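Local coordinates for putative histidinol-phosphate aminotransferase (Erwinia carotovora atroseptica, PDB 3LY1), which binds pyridoxal 5'-phosphate and probably works as a transaminase, perhaps acting on histidinol phosphate, at residues A68-L73 with A227-I232; K50-M55 with I244-V249; F294-L299 with D325-I330; L280-L285 with T344-R349; E92-I97 with K115-K120. All blocks are in the same frame, centred on the assembly; numbering follows the deposited sequence. Where two conformers were deposited one is given.

Interaction 1: A68-L73 with A227-I232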
# COMPACT_ATOMS: atom_id res chain seq x y z
N ALA A 68 2.32 10.73 18.36
CA ALA A 68 2.15 10.40 16.93
C ALA A 68 3.38 9.76 16.31
O ALA A 68 3.24 8.88 15.45
CB ALA A 68 1.75 11.64 16.13
N PRO A 69 4.59 10.14 16.75
CA PRO A 69 5.74 9.47 16.15
C PRO A 69 5.90 7.97 16.48
O PRO A 69 6.81 7.34 15.92
CB PRO A 69 6.93 10.27 16.72
CG PRO A 69 6.36 11.64 16.97
CD PRO A 69 5.00 11.33 17.52
N SER A 70 5.06 7.44 17.36
CA SER A 70 5.01 6.03 17.72
C SER A 70 3.98 5.24 16.89
O SER A 70 3.77 4.04 17.14
CB SER A 70 4.72 5.90 19.23
OG SER A 70 5.93 5.99 19.97
N ILE A 71 3.34 5.88 15.92
CA ILE A 71 2.40 5.23 15.00
C ILE A 71 2.93 5.28 13.55
O ILE A 71 3.33 6.35 13.07
CB ILE A 71 0.99 5.87 15.06
CG1 ILE A 71 0.43 5.75 16.46
CG2 ILE A 71 -0.03 5.23 14.03
CD1 ILE A 71 0.42 4.28 17.01
N LEU A 72 2.93 4.15 12.85
CA LEU A 72 3.13 4.10 11.40
C LEU A 72 1.94 3.45 10.74
O LEU A 72 1.68 2.27 10.97
CB LEU A 72 4.38 3.31 10.99
CG LEU A 72 4.74 3.25 9.51
CD1 LEU A 72 5.22 4.61 8.99
CD2 LEU A 72 5.85 2.23 9.30
N LEU A 73 1.22 4.23 9.92
CA LEU A 73 0.10 3.71 9.16
C LEU A 73 0.59 2.98 7.94
O LEU A 73 1.53 3.42 7.25
CB LEU A 73 -0.86 4.84 8.75
CG LEU A 73 -1.93 5.34 9.71
CD1 LEU A 73 -2.30 6.76 9.27
CD2 LEU A 73 -3.14 4.40 9.81
N ALA A 227 5.19 1.48 18.12
CA ALA A 227 6.51 1.19 18.67
C ALA A 227 7.15 2.47 19.22
O ALA A 227 6.59 3.55 19.07
CB ALA A 227 7.40 0.58 17.59
N HIS A 228 8.33 2.34 19.81
CA HIS A 228 9.08 3.54 20.23
C HIS A 228 9.32 4.38 18.96
O HIS A 228 9.45 3.82 17.88
CB HIS A 228 10.40 3.12 20.88
CG HIS A 228 11.17 4.26 21.50
ND1 HIS A 228 12.19 4.92 20.85
CD2 HIS A 228 11.10 4.80 22.74
CE1 HIS A 228 12.69 5.85 21.65
NE2 HIS A 228 12.04 5.80 22.80
N PRO A 229 9.38 5.71 19.08
CA PRO A 229 9.61 6.48 17.86
C PRO A 229 10.86 6.14 17.07
O PRO A 229 10.81 6.27 15.87
CB PRO A 229 9.68 7.91 18.36
CG PRO A 229 8.78 7.92 19.49
CD PRO A 229 9.05 6.60 20.22
N THR A 230 11.95 5.72 17.71
CA THR A 230 13.17 5.36 17.00
C THR A 230 12.92 4.15 16.07
O THR A 230 13.43 4.10 14.95
CB THR A 230 14.35 5.12 17.97
OG1 THR A 230 14.02 4.05 18.88
CG2 THR A 230 14.66 6.40 18.76
N VAL A 231 12.08 3.23 16.51
CA VAL A 231 11.75 2.02 15.75
C VAL A 231 10.78 2.34 14.61
O VAL A 231 10.95 1.87 13.49
CB VAL A 231 11.14 0.96 16.68
CG1 VAL A 231 10.63 -0.27 15.91
CG2 VAL A 231 12.19 0.59 17.81
N ILE A 232 9.76 3.14 14.89
CA ILE A 232 8.88 3.60 13.84
C ILE A 232 9.66 4.36 12.72
O ILE A 232 9.40 4.16 11.53
CB ILE A 232 7.78 4.50 14.40
CG1 ILE A 232 6.83 3.71 15.30
CG2 ILE A 232 7.05 5.24 13.27
CD1 ILE A 232 6.06 2.57 14.60
O HOH W 1 9.08 8.01 14.63

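Interaction 2: K50-M55 with I244-V249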
# COMPACT_ATOMS: atom_id res chain seq x y z
N LYS A 50 -4.12 13.62 2.61
CA LYS A 50 -3.00 14.06 3.47
C LYS A 50 -3.38 14.45 4.90
O LYS A 50 -2.87 13.85 5.86
CB LYS A 50 -2.24 15.19 2.78
CG LYS A 50 -1.38 14.66 1.63
CD LYS A 50 -0.80 15.78 0.78
CE LYS A 50 0.13 15.30 -0.36
NZ LYS A 50 1.47 14.95 0.14
N ASN A 51 -4.27 15.42 5.06
CA ASN A 51 -4.66 15.81 6.41
C ASN A 51 -5.43 14.73 7.19
O ASN A 51 -5.28 14.60 8.42
CB ASN A 51 -5.49 17.08 6.40
CG ASN A 51 -5.67 17.63 7.79
OD1 ASN A 51 -4.70 18.07 8.43
ND2 ASN A 51 -6.89 17.55 8.29
N GLU A 52 -6.22 13.95 6.47
CA GLU A 52 -7.03 12.89 7.06
C GLU A 52 -6.13 11.79 7.63
O GLU A 52 -6.44 11.22 8.67
CB GLU A 52 -8.01 12.32 6.01
CG GLU A 52 -9.14 13.31 5.56
CD GLU A 52 -8.71 14.38 4.52
OE1 GLU A 52 -7.61 14.31 3.95
OE2 GLU A 52 -9.50 15.33 4.28
N ILE A 53 -5.04 11.51 6.92
CA ILE A 53 -4.02 10.55 7.37
C ILE A 53 -3.34 11.03 8.66
O ILE A 53 -3.08 10.25 9.57
CB ILE A 53 -3.03 10.26 6.28
CG1 ILE A 53 -3.70 9.32 5.25
CG2 ILE A 53 -1.67 9.67 6.83
CD1 ILE A 53 -2.96 9.22 3.88
N LEU A 54 -3.05 12.32 8.73
CA LEU A 54 -2.54 12.92 9.97
C LEU A 54 -3.54 12.73 11.11
O LEU A 54 -3.16 12.30 12.19
CB LEU A 54 -2.14 14.41 9.77
CG LEU A 54 -0.93 14.71 8.87
CD1 LEU A 54 -0.72 16.22 8.71
CD2 LEU A 54 0.35 14.11 9.41
N MSE A 55 -4.82 13.00 10.86
CA MSE A 55 -5.82 12.83 11.89
C MSE A 55 -5.96 11.37 12.38
O MSE A 55 -6.12 11.12 13.60
CB MSE A 55 -7.19 13.33 11.39
CG MSE A 55 -7.19 14.79 10.95
SE MSE A 55 -6.85 16.08 12.38
CE MSE A 55 -5.04 16.65 11.92
N ILE A 244 -2.34 6.16 2.67
CA ILE A 244 -3.47 5.24 2.76
C ILE A 244 -4.57 5.79 1.88
O ILE A 244 -4.69 7.00 1.67
CB ILE A 244 -3.91 5.09 4.27
CG1 ILE A 244 -2.71 4.66 5.13
CG2 ILE A 244 -4.95 4.02 4.45
CD1 ILE A 244 -2.06 3.35 4.64
N ASN A 245 -5.41 4.91 1.36
CA ASN A 245 -6.47 5.31 0.47
C ASN A 245 -7.58 6.07 1.21
O ASN A 245 -7.81 5.85 2.40
CB ASN A 245 -6.98 4.11 -0.34
CG ASN A 245 -8.06 3.35 0.34
OD1 ASN A 245 -9.24 3.70 0.28
ND2 ASN A 245 -7.67 2.28 0.99
N PHE A 246 -8.19 7.02 0.51
CA PHE A 246 -9.15 7.95 1.11
C PHE A 246 -10.36 7.25 1.74
O PHE A 246 -10.75 7.58 2.84
CB PHE A 246 -9.65 8.96 0.07
CG PHE A 246 -9.72 10.36 0.56
CD1 PHE A 246 -10.41 10.69 1.73
CD2 PHE A 246 -9.18 11.39 -0.19
CE1 PHE A 246 -10.48 11.98 2.15
CE2 PHE A 246 -9.27 12.70 0.23
CZ PHE A 246 -9.90 13.00 1.40
N SER A 247 -10.94 6.28 1.06
CA SER A 247 -12.11 5.60 1.63
C SER A 247 -11.72 4.83 2.88
O SER A 247 -12.43 4.85 3.85
CB SER A 247 -12.76 4.66 0.61
OG SER A 247 -13.20 5.40 -0.51
N GLY A 248 -10.58 4.15 2.84
CA GLY A 248 -10.08 3.44 3.98
C GLY A 248 -9.79 4.32 5.18
O GLY A 248 -10.15 3.96 6.31
N VAL A 249 -9.16 5.48 4.95
CA VAL A 249 -8.81 6.41 6.03
C VAL A 249 -10.11 6.93 6.69
O VAL A 249 -10.25 6.93 7.91
CB VAL A 249 -7.96 7.60 5.54
CG1 VAL A 249 -7.88 8.66 6.61
CG2 VAL A 249 -6.56 7.11 5.11

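Interaction 3: F294-L299 with D325-I330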
# COMPACT_ATOMS: atom_id res chain seq x y z
N PHE A 294 -11.84 -17.83 13.74
CA PHE A 294 -11.65 -19.10 13.03
C PHE A 294 -11.36 -20.23 14.02
O PHE A 294 -11.01 -19.95 15.17
CB PHE A 294 -10.48 -19.01 12.04
CG PHE A 294 -9.18 -18.49 12.67
CD1 PHE A 294 -8.95 -17.13 12.77
CD2 PHE A 294 -8.22 -19.36 13.15
CE1 PHE A 294 -7.79 -16.64 13.34
CE2 PHE A 294 -7.03 -18.89 13.70
CZ PHE A 294 -6.83 -17.52 13.82
N VAL A 295 -11.53 -21.48 13.59
CA VAL A 295 -11.32 -22.63 14.46
C VAL A 295 -10.42 -23.61 13.73
O VAL A 295 -10.57 -23.84 12.49
CB VAL A 295 -12.68 -23.31 14.85
CG1 VAL A 295 -12.45 -24.69 15.63
CG2 VAL A 295 -13.57 -22.38 15.65
N PHE A 296 -9.45 -24.14 14.46
CA PHE A 296 -8.55 -25.13 13.92
C PHE A 296 -9.02 -26.45 14.52
O PHE A 296 -9.10 -26.59 15.73
CB PHE A 296 -7.11 -24.79 14.31
CG PHE A 296 -6.05 -25.36 13.39
CD1 PHE A 296 -6.00 -25.02 12.05
CD2 PHE A 296 -5.03 -26.15 13.91
CE1 PHE A 296 -4.98 -25.50 11.21
CE2 PHE A 296 -3.99 -26.64 13.07
CZ PHE A 296 -3.97 -26.31 11.74
N HIS A 297 -9.42 -27.38 13.67
CA HIS A 297 -9.86 -28.71 14.13
C HIS A 297 -9.27 -29.86 13.32
O HIS A 297 -8.78 -29.67 12.18
CB HIS A 297 -11.38 -28.82 14.20
CG HIS A 297 -12.09 -28.96 12.88
ND1 HIS A 297 -12.27 -30.17 12.26
CD2 HIS A 297 -12.76 -28.05 12.12
CE1 HIS A 297 -13.00 -30.01 11.16
NE2 HIS A 297 -13.32 -28.72 11.06
N GLN A 298 -9.31 -31.03 13.95
CA GLN A 298 -8.71 -32.23 13.41
C GLN A 298 -9.65 -32.90 12.43
O GLN A 298 -10.86 -32.69 12.46
CB GLN A 298 -8.35 -33.19 14.56
CG GLN A 298 -7.29 -34.20 14.20
CD GLN A 298 -6.94 -35.13 15.37
OE1 GLN A 298 -6.95 -34.71 16.52
NE2 GLN A 298 -6.65 -36.39 15.07
N LEU A 299 -9.06 -33.67 11.51
CA LEU A 299 -9.82 -34.48 10.57
C LEU A 299 -9.37 -35.92 10.66
O LEU A 299 -8.18 -36.19 10.94
CB LEU A 299 -9.63 -33.99 9.14
CG LEU A 299 -10.23 -32.63 8.83
CD1 LEU A 299 -9.77 -32.09 7.46
CD2 LEU A 299 -11.78 -32.73 8.93
N ASP A 325 -0.87 -31.59 9.12
CA ASP A 325 -1.43 -32.06 7.87
C ASP A 325 -2.84 -32.63 7.98
O ASP A 325 -3.52 -32.76 6.98
CB ASP A 325 -0.54 -33.14 7.23
CG ASP A 325 0.89 -32.65 6.97
OD1 ASP A 325 1.07 -31.45 6.65
OD2 ASP A 325 1.81 -33.48 7.09
N ASN A 326 -3.24 -33.02 9.19
CA ASN A 326 -4.55 -33.65 9.40
C ASN A 326 -5.51 -32.69 10.12
O ASN A 326 -6.43 -33.13 10.83
CB ASN A 326 -4.40 -34.97 10.18
CG ASN A 326 -3.56 -36.03 9.45
OD1 ASN A 326 -3.25 -35.89 8.26
ND2 ASN A 326 -3.19 -37.09 10.16
N TRP A 327 -5.30 -31.38 9.92
CA TRP A 327 -6.09 -30.32 10.58
C TRP A 327 -6.59 -29.35 9.52
O TRP A 327 -5.95 -29.22 8.45
CB TRP A 327 -5.25 -29.57 11.62
CG TRP A 327 -4.94 -30.42 12.83
CD1 TRP A 327 -4.08 -31.49 12.89
CD2 TRP A 327 -5.50 -30.29 14.14
NE1 TRP A 327 -4.07 -32.01 14.16
CE2 TRP A 327 -4.93 -31.30 14.94
CE3 TRP A 327 -6.41 -29.41 14.73
CZ2 TRP A 327 -5.26 -31.46 16.27
CZ3 TRP A 327 -6.74 -29.57 16.05
CH2 TRP A 327 -6.16 -30.59 16.82
N CYS A 328 -7.72 -28.72 9.79
CA CYS A 328 -8.24 -27.69 8.91
C CYS A 328 -8.62 -26.43 9.70
O CYS A 328 -9.07 -26.48 10.84
CB CYS A 328 -9.45 -28.19 8.09
SG CYS A 328 -10.82 -28.81 9.06
N ARG A 329 -8.42 -25.29 9.05
CA ARG A 329 -8.79 -24.02 9.62
C ARG A 329 -10.06 -23.59 8.93
O ARG A 329 -10.09 -23.43 7.69
CB ARG A 329 -7.68 -22.97 9.39
CG ARG A 329 -7.98 -21.68 10.20
CD ARG A 329 -7.10 -20.49 9.75
NE ARG A 329 -7.49 -20.08 8.40
CZ ARG A 329 -6.78 -19.28 7.62
NH1 ARG A 329 -5.60 -18.82 8.02
NH2 ARG A 329 -7.24 -18.98 6.41
N ILE A 330 -11.11 -23.43 9.74
CA ILE A 330 -12.41 -23.07 9.26
C ILE A 330 -12.71 -21.67 9.75
O ILE A 330 -12.82 -21.46 10.95
CB ILE A 330 -13.50 -23.98 9.88
CG1 ILE A 330 -13.24 -25.46 9.60
CG2 ILE A 330 -14.88 -23.55 9.38
CD1 ILE A 330 -13.13 -25.83 8.13

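Interaction 4: L280-L285 with T344-R349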
# COMPACT_ATOMS: atom_id res chain seq x y z
N LEU A 280 -18.60 -30.03 16.13
CA LEU A 280 -17.34 -30.77 16.34
C LEU A 280 -17.42 -31.76 17.53
O LEU A 280 -16.96 -32.92 17.44
CB LEU A 280 -16.15 -29.80 16.49
CG LEU A 280 -15.81 -28.98 15.23
CD1 LEU A 280 -14.81 -27.87 15.57
CD2 LEU A 280 -15.25 -29.89 14.09
N GLU A 281 -17.99 -31.29 18.63
CA GLU A 281 -18.32 -32.12 19.78
C GLU A 281 -19.25 -33.30 19.46
O GLU A 281 -19.00 -34.40 19.91
CB GLU A 281 -18.90 -31.25 20.90
CG GLU A 281 -17.79 -30.51 21.58
CD GLU A 281 -18.25 -29.48 22.53
OE1 GLU A 281 -19.48 -29.44 22.82
OE2 GLU A 281 -17.39 -28.69 22.99
N ASP A 282 -20.28 -33.07 18.65
CA ASP A 282 -21.17 -34.16 18.24
C ASP A 282 -20.39 -35.19 17.40
O ASP A 282 -20.62 -36.38 17.50
CB ASP A 282 -22.31 -33.62 17.41
CG ASP A 282 -23.32 -32.78 18.24
OD1 ASP A 282 -23.29 -32.81 19.50
OD2 ASP A 282 -24.14 -32.09 17.60
N LEU A 283 -19.48 -34.71 16.56
CA LEU A 283 -18.70 -35.57 15.67
C LEU A 283 -17.46 -36.17 16.33
O LEU A 283 -16.75 -37.01 15.73
CB LEU A 283 -18.28 -34.74 14.44
CG LEU A 283 -19.43 -34.29 13.54
CD1 LEU A 283 -18.88 -33.29 12.51
CD2 LEU A 283 -20.04 -35.54 12.90
N LYS A 284 -17.21 -35.72 17.55
CA LYS A 284 -16.00 -36.09 18.31
C LYS A 284 -14.72 -35.79 17.55
O LYS A 284 -13.79 -36.61 17.52
CB LYS A 284 -16.06 -37.57 18.74
CG LYS A 284 -17.23 -37.88 19.64
CD LYS A 284 -17.21 -39.33 20.10
CE LYS A 284 -18.45 -39.68 20.98
NZ LYS A 284 -18.55 -41.16 21.32
N LEU A 285 -14.66 -34.61 16.93
CA LEU A 285 -13.44 -34.16 16.27
C LEU A 285 -12.74 -33.16 17.21
O LEU A 285 -13.34 -32.18 17.61
CB LEU A 285 -13.75 -33.55 14.88
CG LEU A 285 -14.18 -34.55 13.80
CD1 LEU A 285 -14.87 -33.79 12.60
CD2 LEU A 285 -13.00 -35.43 13.31
N THR A 344 -24.26 -29.45 7.27
CA THR A 344 -23.60 -30.13 6.15
C THR A 344 -22.52 -31.11 6.67
O THR A 344 -22.38 -32.25 6.18
CB THR A 344 -22.99 -29.10 5.16
OG1 THR A 344 -24.05 -28.27 4.64
CG2 THR A 344 -22.31 -29.78 3.99
N MSE A 345 -21.77 -30.68 7.68
CA MSE A 345 -20.82 -31.55 8.33
C MSE A 345 -21.49 -32.83 8.91
O MSE A 345 -21.02 -33.95 8.67
CB MSE A 345 -20.10 -30.77 9.44
CG MSE A 345 -19.25 -29.64 8.92
SE MSE A 345 -18.59 -28.51 10.36
CE MSE A 345 -17.54 -29.79 11.36
N ARG A 346 -22.64 -32.66 9.61
CA ARG A 346 -23.37 -33.81 10.12
C ARG A 346 -23.78 -34.75 9.02
O ARG A 346 -23.71 -35.97 9.18
CB ARG A 346 -24.59 -33.38 10.95
CG ARG A 346 -24.20 -32.74 12.26
CD ARG A 346 -25.45 -32.13 12.97
NE ARG A 346 -25.07 -31.54 14.25
CZ ARG A 346 -24.90 -30.24 14.48
NH1 ARG A 346 -25.14 -29.33 13.53
NH2 ARG A 346 -24.52 -29.83 15.68
N GLU A 347 -24.18 -34.19 7.87
CA GLU A 347 -24.58 -35.00 6.73
C GLU A 347 -23.38 -35.70 6.08
O GLU A 347 -23.51 -36.86 5.63
CB GLU A 347 -25.29 -34.15 5.68
CG GLU A 347 -26.67 -33.67 6.09
CD GLU A 347 -27.65 -34.82 6.28
OE1 GLU A 347 -27.98 -35.51 5.28
OE2 GLU A 347 -28.06 -35.05 7.44
N PHE A 348 -22.24 -35.00 6.02
CA PHE A 348 -21.00 -35.59 5.54
C PHE A 348 -20.64 -36.82 6.38
O PHE A 348 -20.20 -37.85 5.83
CB PHE A 348 -19.82 -34.61 5.63
CG PHE A 348 -19.61 -33.73 4.41
CD1 PHE A 348 -20.67 -33.25 3.66
CD2 PHE A 348 -18.33 -33.34 4.06
CE1 PHE A 348 -20.45 -32.40 2.57
CE2 PHE A 348 -18.10 -32.49 2.97
CZ PHE A 348 -19.17 -32.02 2.23
N ARG A 349 -20.81 -36.70 7.70
CA ARG A 349 -20.45 -37.79 8.61
C ARG A 349 -21.23 -39.08 8.26
O ARG A 349 -20.66 -40.18 8.25
CB ARG A 349 -20.67 -37.38 10.07
CG ARG A 349 -20.63 -38.50 11.14
CD ARG A 349 -19.36 -39.38 11.10
NE ARG A 349 -18.09 -38.65 11.22
CZ ARG A 349 -17.50 -38.30 12.37
NH1 ARG A 349 -18.06 -38.57 13.52
NH2 ARG A 349 -16.31 -37.68 12.35
O HOH W 2 -25.42 -34.32 15.48
O HOH W 3 -14.55 -38.46 14.76

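Interaction 5: E92-I97 with K115-K120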
# COMPACT_ATOMS: atom_id res chain seq x y z
N GLU A 92 23.35 -11.39 8.90
CA GLU A 92 23.74 -12.09 10.13
C GLU A 92 22.54 -12.41 11.06
O GLU A 92 22.67 -13.22 11.98
CB GLU A 92 24.83 -11.30 10.86
CG GLU A 92 26.18 -11.27 10.12
CD GLU A 92 26.15 -10.47 8.82
OE1 GLU A 92 25.43 -9.45 8.73
OE2 GLU A 92 26.88 -10.86 7.88
N ALA A 93 21.37 -11.83 10.78
CA ALA A 93 20.16 -12.03 11.58
C ALA A 93 19.41 -13.36 11.36
O ALA A 93 19.44 -13.98 10.28
CB ALA A 93 19.22 -10.87 11.35
N GLN A 94 18.74 -13.81 12.41
CA GLN A 94 17.85 -14.97 12.32
C GLN A 94 16.44 -14.50 12.66
O GLN A 94 16.28 -13.57 13.45
CB GLN A 94 18.26 -16.10 13.28
CG GLN A 94 18.01 -15.80 14.75
CD GLN A 94 18.14 -17.02 15.70
OE1 GLN A 94 18.23 -16.82 16.91
NE2 GLN A 94 18.19 -18.22 15.17
N LEU A 95 15.45 -15.14 12.07
CA LEU A 95 14.07 -14.97 12.50
C LEU A 95 13.73 -16.20 13.35
O LEU A 95 13.96 -17.32 12.90
CB LEU A 95 13.13 -14.93 11.28
CG LEU A 95 11.63 -15.00 11.58
CD1 LEU A 95 11.21 -13.67 12.11
CD2 LEU A 95 10.81 -15.38 10.32
N VAL A 96 13.20 -15.98 14.54
CA VAL A 96 12.78 -17.05 15.46
C VAL A 96 11.26 -17.06 15.49
O VAL A 96 10.62 -16.04 15.80
CB VAL A 96 13.36 -16.87 16.88
CG1 VAL A 96 12.83 -17.97 17.82
CG2 VAL A 96 14.90 -16.93 16.85
N ILE A 97 10.69 -18.21 15.11
CA ILE A 97 9.22 -18.38 15.01
C ILE A 97 8.84 -19.78 15.50
O ILE A 97 9.67 -20.75 15.40
CB ILE A 97 8.67 -18.21 13.56
CG1 ILE A 97 9.63 -18.81 12.50
CG2 ILE A 97 8.37 -16.69 13.23
CD1 ILE A 97 8.95 -19.05 11.09
N LYS A 115 18.70 -16.51 8.21
CA LYS A 115 18.41 -17.79 8.83
C LYS A 115 17.00 -17.77 9.42
O LYS A 115 16.63 -16.80 10.07
CB LYS A 115 19.41 -18.05 9.94
CG LYS A 115 19.20 -19.35 10.67
CD LYS A 115 20.31 -19.60 11.70
CE LYS A 115 20.16 -21.00 12.30
NZ LYS A 115 21.39 -21.36 13.05
N VAL A 116 16.24 -18.83 9.21
CA VAL A 116 14.89 -18.94 9.79
C VAL A 116 14.91 -20.12 10.74
O VAL A 116 15.20 -21.24 10.33
CB VAL A 116 13.82 -19.16 8.72
CG1 VAL A 116 12.48 -19.41 9.36
CG2 VAL A 116 13.74 -17.93 7.80
N THR A 117 14.67 -19.84 12.02
CA THR A 117 14.79 -20.84 13.07
C THR A 117 13.39 -21.13 13.60
O THR A 117 12.79 -20.31 14.30
CB THR A 117 15.73 -20.32 14.20
OG1 THR A 117 17.04 -20.10 13.66
CG2 THR A 117 15.83 -21.34 15.36
N LYS A 118 12.85 -22.29 13.22
CA LYS A 118 11.51 -22.70 13.61
C LYS A 118 11.59 -23.63 14.81
O LYS A 118 12.43 -24.55 14.84
CB LYS A 118 10.80 -23.42 12.46
CG LYS A 118 10.40 -22.53 11.31
CD LYS A 118 9.75 -23.35 10.18
CE LYS A 118 9.64 -22.50 8.94
NZ LYS A 118 8.82 -23.15 7.90
N VAL A 119 10.76 -23.36 15.81
CA VAL A 119 10.69 -24.13 17.03
C VAL A 119 9.41 -24.96 17.04
O VAL A 119 8.29 -24.43 16.91
CB VAL A 119 10.73 -23.20 18.27
CG1 VAL A 119 10.59 -24.01 19.57
CG2 VAL A 119 12.02 -22.36 18.24
N LYS A 120 9.59 -26.27 17.18
CA LYS A 120 8.48 -27.22 17.15
C LYS A 120 7.41 -26.81 18.16
O LYS A 120 7.71 -26.30 19.22
CB LYS A 120 9.02 -28.63 17.43
CG LYS A 120 8.01 -29.76 17.23
CD LYS A 120 8.60 -31.12 17.63
CE LYS A 120 7.61 -32.27 17.35
NZ LYS A 120 8.31 -33.45 16.74
O HOH W 4 21.43 -14.93 9.01

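Interaction 1: A68-L73 with A227-I232
Backbone meets backbone at Ser70, which lies 4.6 Å from Pro229 between their CA atoms and whose O accepts the amide of Ala227 (Ala227 N to Ser70 O 3.1 Å). The serine side chain answers in kind: its OG donates to Ala227 O at 2.7 Å, so one residue uses both its carbonyl and its hydroxyl to grip the same alanine. Past that clamp the Pro229 ring lies against Pro69, CB to CB 4.0 Å, and a water joins the carbonyl oxygens of both prolines by donating to each. Ile232 reaches in from the helix. Its CG1 lies beside the backbone N (chi1 -67°), running along the Ser70 carbonyl, while CG2 comes within 4.0 Å of Leu72 CB. At the helix start His228 ND1 accepts from Thr230 N, 3.2 Å away. The arrangement is an N-capped helix, 229-235, packed against the entry to edge strand 71-74 of the large mixed sheet, the core of the fold-type I PLP-dependent enzymes.

Interaction 2: K50-M55 with I244-V249
Two helices meet here through side chains, with no hydrogen bond between them: the first turns of helix 50-63 lie against the start of helix 246-255, close to the second subunit. Val249 faces the first helix with both methyls. CG1, anti to its backbone N (chi1 168°), rests on Glu52, 3.7 Å from Glu52 CB, and CG2 meets Ile53 CG1 at 3.6 Å, the two side chains crossing at about a right angle. Ile53 then stretches on beyond the valine, so that its CD1 comes 3.3 Å from Ile244 N. Glu52 bends at chi2 (79°) and brings its carboxylate obliquely up to the Phe246 ring, CD to CZ 3.6 Å, the two planes 48° apart. On the second helix Asn245 is the N-cap, its OD1 accepting from Gly248 N at 2.9 Å, and Phe246 makes backbone hydrogen bonds to the second subunit. Ile244 also lies near Arg221, a residue that binds pyridoxal 5'-phosphate, the side chains about 6 Å apart. Chemically the contact rests on dispersion and close fit: Ile244 N, buried under the Ile53 methyl, has no hydrogen-bonding partner in the model, and the Glu52 carboxylate meets carbon across the interface.

Interaction 3: F294-L299 with D325-I330
Five backbone hydrogen bonds hold Val295, His297 and Leu299 against Ile330, Cys328 and Asn326. Val295 and Ile330 bond to each other both ways, as do His297 and Cys328, and Leu299 N adds a bond to Asn326 O at 2.8 Å. The strands are antiparallel, their axes at 156°. Aromatic contacts dominate the face bearing Phe296, Gln298, Trp327 and Arg329. Trp327 CB sits over the Phe296 ring, 3.5 Å from CZ, while its indole lies nearly parallel to that ring but slid well aside. Over the centre of the indole six-membered ring stands Gln298 CB, 3.9 Å from the centroid. Arg329 brings CB to the Phe296 edge and passes CD 3.8 Å from Phe294 CD2. Sulfur takes over on the other face: Cys328 SG lies above the His297 ring, 3.2 Å from NE2, and Leu299 CD1 packs on it at 3.8 Å. The His297 ring is steadied by ND1, which donates to Gln298 O at 2.9 Å. Arg329 bonds through NH1 to Asn152 OD1 and through NH2 to a citrate, probably from the crystallisation liquor. This two-stranded antiparallel sheet brings Arg329 beside the PLP site, where it may, as in other fold-type I aminotransferases, hold a substrate carboxylate.

Interaction 4: L280-L285 with T344-R349
Charge pairing opens the contact at its outer side: Arg346 NH2 donates to Asp282 OD2 at 3.0 Å in a salt bridge. The acceptor lies in the guanidinium plane, but the arginine meets that oxygen on its anti side, 30° out of the carboxylate plane. Extended from CG to NE, the Arg346 chain carries its head across to the aspartate; a water accepts from NE, and NH1 pairs with Asp343. The second arginine grips backbone instead. Arg349 NH1 donates to Leu283 O at 3.0 Å, and NH2 adds a weak bond to the same oxygen. That carbonyl belongs to the last turn of helix 259-283, which ends in a Schellman motif with Lys284 at positive phi (55°) and Leu285 N bonded back to Leu280 O, so Arg349 of helix 335-350 holds the C-terminal end of its neighbour. Apolar contacts fill the inner side. Leu283 CD2 lies 3.4 Å from Arg349 CB and over one face of the guanidinium, while its other methyl, CD1, is 3.9 Å from Met345 CE. A bend at chi3 (62°) brings the same selenomethionine methyl to Leu280 CD2 at 3.6 Å. The chain-terminal carboxylate of Ile354 forms a salt bridge with Arg349 NH2.

Interaction 5: E92-I97 with K115-K120
Ile97 and Val116 share one face of a parallel strand pair, and Ile97 is the side chain to follow. Its CB leaves the strand on the face that also bears Leu95, Val116 and Lys118. From there CG1 sits between the backbone N and the carbonyl carbon (chi1 37°), which swings it toward the neighbouring strand, 3.9 Å from Thr117 O and 4.0 Å from Lys118 CG. At the tip CD1 touches two side chains, 3.8 Å from Lys118 CG and 3.9 Å from Val116 CG1. Ile97 and Lys118 run side by side in the same direction, and the lysine carries on past the isoleucine to a salt bridge with Glu106.

Beneath the side chains the backbones bond in regular parallel fashion: Leu95 N to Lys115 O, Thr117 N to Leu95 O, Ile97 N to Thr117 O and Val119 N to Ile97 O, the second at 2.8 Å. Before them Lys115 N makes a weak bond to Ala93 O. On the other face Gln94 CB and Lys115 CB meet at 4.0 Å.

The strands belong to a beta-alpha-beta crossover, with 115-119 as the outermost strand of the mixed sheet within this chain and 143-148 on the far side of 94-98. Helix 104-111, the crossover helix, packs on Leu95, Ile97 and Val116, while helix 129-137 lies against Val96 and Val119 on the opposite face.

From the N terminus, helix 50-63 opens interaction 2 and strand 71-74 opens interaction 1. Interaction 5 comes next and closes a short loop within the span of interaction 1, which closes at helix 229-235 and is itself enclosed by interaction 2, closed at 246-255. Interactions 1 and 2 touch where Leu73 packs on Ile53 and Ile244. Interactions 1 and 5 reach opposite edges of the large mixed sheet. Farther along, 280-285 opens interaction 4, which encloses interaction 3 much as 2 encloses 1; they meet where Leu280 packs on Val295 and His297. This second pair ties the small antiparallel sheet to helices 259-283 and 335-350. No two loops cross.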